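Local coordinates for major capsid protein (Paramecium bursaria Chlorella virus 1, PDB 5TIP), which builds the icosahedral shell of a large chlorovirus as a glycosylated trimer, self-assembling in thousands of copies with penton and minor capsid proteins, at residues T76-P87 and S180-N188. Residues are numbered along the deposited sequence; the frame is centred on the assembly and turned at random.
Sequences TKGGNGGTTYYP and SQVQGVNYN. With FUC (alpha-L-fucopyranose), chain F; GLA (alpha-D-galactopyranose), chain B; XYP (beta-D-xylopyranose), chain C.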
loop_
_atom_site.group_PDB
_atom_site.type_symbol
_atom_site.label_atom_id
_atom_site.label_comp_id
_atom_site.label_asym_id
_atom_site.label_seq_id
_atom_site.Cartn_x
_atom_site.Cartn_y
_atom_site.Cartn_z
ATOM N N THR A 76 -8.766 -28.421 -11.227
ATOM C CA THR A 76 -9.427 -29.142 -10.146
ATOM C C THR A 76 -8.352 -29.682 -9.215
ATOM O O THR A 76 -7.464 -30.419 -9.655
ATOM C CB THR A 76 -10.298 -30.277 -10.687
ATOM O OG1 THR A 76 -11.344 -29.734 -11.501
ATOM C CG2 THR A 76 -10.913 -31.071 -9.547
ATOM N N LYS A 77 -8.426 -29.315 -7.938
ATOM C CA LYS A 77 -7.390 -29.703 -6.992
ATOM C C LYS A 77 -7.620 -31.127 -6.502
ATOM O O LYS A 77 -8.761 -31.574 -6.351
ATOM C CB LYS A 77 -7.350 -28.732 -5.807
ATOM C CG LYS A 77 -8.556 -28.790 -4.881
ATOM C CD LYS A 77 -8.702 -27.504 -4.074
ATOM C CE LYS A 77 -7.422 -27.146 -3.335
ATOM N NZ LYS A 77 -7.067 -28.140 -2.286
ATOM N N GLY A 78 -6.521 -31.845 -6.273
ATOM C CA GLY A 78 -6.567 -33.219 -5.817
ATOM C C GLY A 78 -6.174 -33.436 -4.377
ATOM O O GLY A 78 -6.021 -34.596 -3.961
ATOM N N GLY A 79 -5.997 -32.375 -3.588
ATOM C CA GLY A 79 -5.689 -32.498 -2.180
ATOM C C GLY A 79 -6.549 -31.555 -1.356
ATOM O O GLY A 79 -7.366 -30.802 -1.888
ATOM N N ASN A 80 -6.337 -31.612 -0.043
ATOM C CA ASN A 80 -7.126 -30.797 0.874
ATOM C C ASN A 80 -6.473 -29.442 1.117
ATOM O O ASN A 80 -5.783 -28.912 0.240
ATOM C CB ASN A 80 -7.340 -31.540 2.193
ATOM C CG ASN A 80 -8.273 -32.725 2.044
ATOM O OD1 ASN A 80 -9.277 -32.654 1.333
ATOM N ND2 ASN A 80 -7.944 -33.826 2.711
ATOM N N GLY A 81 -6.685 -28.876 2.301
ATOM C CA GLY A 81 -6.192 -27.536 2.570
ATOM C C GLY A 81 -4.676 -27.501 2.660
ATOM O O GLY A 81 -4.045 -28.365 3.271
ATOM N N GLY A 82 -4.089 -26.487 2.029
ATOM C CA GLY A 82 -2.657 -26.287 2.106
ATOM C C GLY A 82 -1.827 -27.250 1.292
ATOM O O GLY A 82 -0.658 -27.471 1.618
ATOM N N THR A 83 -2.391 -27.836 0.238
ATOM C CA THR A 83 -1.670 -28.797 -0.586
ATOM C C THR A 83 -1.290 -28.237 -1.950
ATOM O O THR A 83 -0.754 -28.974 -2.783
ATOM C CB THR A 83 -2.497 -30.073 -0.757
ATOM O OG1 THR A 83 -3.768 -29.747 -1.331
ATOM C CG2 THR A 83 -2.707 -30.753 0.587
ATOM N N THR A 84 -1.547 -26.956 -2.200
ATOM C CA THR A 84 -1.147 -26.306 -3.439
ATOM C C THR A 84 -0.388 -25.030 -3.112
ATOM O O THR A 84 -0.592 -24.418 -2.060
ATOM C CB THR A 84 -2.351 -25.974 -4.333
ATOM O OG1 THR A 84 -3.270 -25.142 -3.613
ATOM C CG2 THR A 84 -3.062 -27.246 -4.773
ATOM N N TYR A 85 0.496 -24.631 -4.028
ATOM C CA TYR A 85 1.273 -23.401 -3.877
ATOM C C TYR A 85 1.394 -22.758 -5.256
ATOM O O TYR A 85 2.262 -23.138 -6.047
ATOM C CB TYR A 85 2.644 -23.680 -3.272
ATOM C CG TYR A 85 3.403 -22.436 -2.868
ATOM C CD1 TYR A 85 2.954 -21.636 -1.825
ATOM C CD2 TYR A 85 4.574 -22.066 -3.518
ATOM C CE1 TYR A 85 3.643 -20.500 -1.447
ATOM C CE2 TYR A 85 5.271 -20.929 -3.145
ATOM C CZ TYR A 85 4.800 -20.151 -2.108
ATOM O OH TYR A 85 5.486 -19.019 -1.730
ATOM N N TYR A 86 0.528 -21.784 -5.525
ATOM C CA TYR A 86 0.482 -21.080 -6.803
ATOM C C TYR A 86 0.464 -22.046 -7.993
ATOM O O TYR A 86 1.345 -21.991 -8.855
ATOM C CB TYR A 86 1.647 -20.106 -6.921
ATOM C CG TYR A 86 1.612 -18.976 -5.913
ATOM C CD1 TYR A 86 0.956 -17.788 -6.198
ATOM C CD2 TYR A 86 2.229 -19.102 -4.676
ATOM C CE1 TYR A 86 0.918 -16.753 -5.280
ATOM C CE2 TYR A 86 2.196 -18.073 -3.750
ATOM C CZ TYR A 86 1.539 -16.900 -4.057
ATOM O OH TYR A 86 1.504 -15.872 -3.140
ATOM N N PRO A 87 -0.530 -22.937 -8.068
ATOM C CA PRO A 87 -0.507 -23.945 -9.142
ATOM C C PRO A 87 -0.711 -23.352 -10.525
ATOM O O PRO A 87 -0.092 -23.820 -11.489
ATOM C CB PRO A 87 -1.649 -24.893 -8.749
ATOM C CG PRO A 87 -2.584 -24.038 -7.974
ATOM C CD PRO A 87 -1.720 -23.078 -7.210
ATOM N N SER A 180 4.557 -30.062 -16.410
ATOM C CA SER A 180 4.144 -31.459 -16.474
ATOM C C SER A 180 3.458 -31.890 -15.185
ATOM O O SER A 180 2.389 -32.510 -15.218
ATOM C CB SER A 180 5.354 -32.347 -16.763
ATOM O OG SER A 180 5.980 -31.965 -17.974
ATOM N N GLN A 181 4.053 -31.563 -14.042
ATOM C CA GLN A 181 3.559 -32.000 -12.745
ATOM C C GLN A 181 3.336 -30.781 -11.863
ATOM O O GLN A 181 4.257 -29.982 -11.664
ATOM C CB GLN A 181 4.548 -32.964 -12.083
ATOM C CG GLN A 181 5.002 -34.092 -12.996
ATOM C CD GLN A 181 5.909 -35.084 -12.298
ATOM O OE1 GLN A 181 6.318 -34.871 -11.157
ATOM N NE2 GLN A 181 6.217 -36.183 -12.977
ATOM N N VAL A 182 2.122 -30.643 -11.336
ATOM C CA VAL A 182 1.743 -29.514 -10.491
ATOM C C VAL A 182 1.231 -30.066 -9.167
ATOM O O VAL A 182 0.235 -30.802 -9.138
ATOM C CB VAL A 182 0.692 -28.616 -11.162
ATOM C CG1 VAL A 182 0.339 -27.462 -10.248
ATOM C CG2 VAL A 182 1.209 -28.100 -12.497
ATOM N N GLN A 183 1.909 -29.698 -8.077
ATOM C CA GLN A 183 1.593 -30.224 -6.754
ATOM C C GLN A 183 0.170 -29.870 -6.348
ATOM O O GLN A 183 -0.280 -28.732 -6.511
ATOM C CB GLN A 183 2.591 -29.693 -5.723
ATOM C CG GLN A 183 2.147 -29.886 -4.284
ATOM C CD GLN A 183 1.989 -31.348 -3.913
ATOM O OE1 GLN A 183 2.745 -32.204 -4.370
ATOM N NE2 GLN A 183 0.997 -31.640 -3.081
ATOM N N GLY A 184 -0.540 -30.861 -5.817
ATOM C CA GLY A 184 -1.905 -30.676 -5.387
ATOM C C GLY A 184 -2.926 -30.615 -6.500
ATOM O O GLY A 184 -4.121 -30.474 -6.211
ATOM N N VAL A 185 -2.511 -30.743 -7.759
ATOM C CA VAL A 185 -3.444 -30.702 -8.885
ATOM C C VAL A 185 -3.443 -32.031 -9.630
ATOM O O VAL A 185 -4.484 -32.693 -9.711
ATOM C CB VAL A 185 -3.115 -29.524 -9.820
ATOM C CG1 VAL A 185 -3.891 -29.625 -11.118
ATOM C CG2 VAL A 185 -3.494 -28.213 -9.144
ATOM N N ASN A 186 -2.288 -32.432 -10.178
ATOM C CA ASN A 186 -2.160 -33.744 -10.815
ATOM C C ASN A 186 -1.073 -34.618 -10.188
ATOM O O ASN A 186 -0.972 -35.796 -10.556
ATOM C CB ASN A 186 -1.931 -33.624 -12.343
ATOM C CG ASN A 186 -0.564 -33.114 -12.711
ATOM O OD1 ASN A 186 0.068 -32.386 -11.959
ATOM N ND2 ASN A 186 -0.085 -33.513 -13.890
ATOM N N TYR A 187 -0.284 -34.105 -9.233
ATOM C CA TYR A 187 0.692 -34.921 -8.510
ATOM C C TYR A 187 0.627 -34.566 -7.029
ATOM O O TYR A 187 0.266 -33.444 -6.648
ATOM C CB TYR A 187 2.133 -34.734 -9.008
ATOM C CG TYR A 187 2.481 -35.611 -10.196
ATOM C CD1 TYR A 187 2.019 -35.298 -11.450
ATOM C CD2 TYR A 187 3.278 -36.746 -10.068
ATOM C CE1 TYR A 187 2.307 -36.092 -12.550
ATOM C CE2 TYR A 187 3.579 -37.543 -11.172
ATOM C CZ TYR A 187 3.094 -37.209 -12.398
ATOM O OH TYR A 187 3.413 -38.024 -13.456
ATOM N N ASN A 188 0.982 -35.535 -6.183
ATOM C CA ASN A 188 1.101 -35.326 -4.732
ATOM C C ASN A 188 2.524 -35.756 -4.383
ATOM O O ASN A 188 2.785 -36.948 -4.165
ATOM C CB ASN A 188 0.081 -36.119 -3.932
ATOM C CG ASN A 188 0.227 -35.890 -2.438
ATOM O OD1 ASN A 188 0.833 -34.901 -2.028
ATOM N ND2 ASN A 188 -0.316 -36.787 -1.627
HETATM C C1 FUC F . -3.762 -26.458 6.402
HETATM C C2 FUC F . -3.846 -27.820 7.072
HETATM C C3 FUC F . -4.888 -27.752 8.181
HETATM C C4 FUC F . -6.226 -27.328 7.587
HETATM C C5 FUC F . -6.044 -26.011 6.841
HETATM C C6 FUC F . -7.347 -25.559 6.195
HETATM O O2 FUC F . -2.569 -28.182 7.605
HETATM O O3 FUC F . -5.002 -29.013 8.850
HETATM O O4 FUC F . -6.690 -28.356 6.703
HETATM O O5 FUC F . -5.040 -26.168 5.840
HETATM C C1 GLA B . -2.156 -29.542 7.419
HETATM C C2 GLA B . -0.879 -29.570 8.252
HETATM C C3 GLA B . 0.237 -28.813 7.547
HETATM C C4 GLA B . 0.399 -29.316 6.120
HETATM C C5 GLA B . -0.941 -29.310 5.392
HETATM C C6 GLA B . -0.792 -29.895 3.993
HETATM O O2 GLA B . -1.124 -28.975 9.531
HETATM O O3 GLA B . 1.463 -28.994 8.261
HETATM O O4 GLA B . 0.929 -30.646 6.135
HETATM O O5 GLA B . -1.897 -30.076 6.122
HETATM O O6 GLA B . 0.328 -29.291 3.340
HETATM C C1 XYP C . -8.002 -28.771 7.010
HETATM C C2 XYP C . -8.270 -29.766 5.888
HETATM C C3 XYP C . -9.518 -30.583 6.195
HETATM C C4 XYP C . -9.425 -31.188 7.591
HETATM C C5 XYP C . -9.059 -30.121 8.617
HETATM O O2 XYP C . -8.444 -29.066 4.651
HETATM O O3 XYP C . -9.658 -31.628 5.227
HETATM O O4 XYP C . -10.678 -31.787 7.942
HETATM O O5 XYP C . -7.837 -29.497 8.225
HETATM O O HOH W 1 -5.041 -29.687 -3.658
HETATM O O HOH W 2 0.777 -26.313 -6.450
#
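Gly-184 O is gripped twice: Gly-78 N, from above the carbonyl plane, and a water molecule each donate to it at 2.8 Å. That water also accepts from Gly-79 N and Lys-77 NZ and donates to Thr-83 OG1. The bends at chi3 and chi4 fold the Lys-77 chain back until NZ donates to Gly-79 O; Glu-138 O takes a further bond. Gly-184 suits its place by its positive phi (76°) and close packing: its CA makes a CA-H...O contact of 3.3 Å with Thr-83 O and lies 3.7 Å from Thr-84 CG2. Gln-183, bent at chi2 (62°), swings its amide to the same carbonyl, NE2 reaching Thr-83 O at 3.2 Å in the carbonyl plane, on a lone pair, while OE1 is held by Gly-189 N. A second water links Gln-183 O to Tyr-85 N. The Pro-87 ring, starting helix 87-91, sets CB 3.6 Å from Val-182 CG1 and against Val-185 CG2. The type II turn Asn-80 to Thr-83 carries two of the glycan hydrogen bonds, Gly-81 N to xylose O2 and galactose O6 to Gly-82 O; a backbone bond, the Gln-183 amide, two waters and a small apolar patch thus join the loop that the glycan contacts to 180-188.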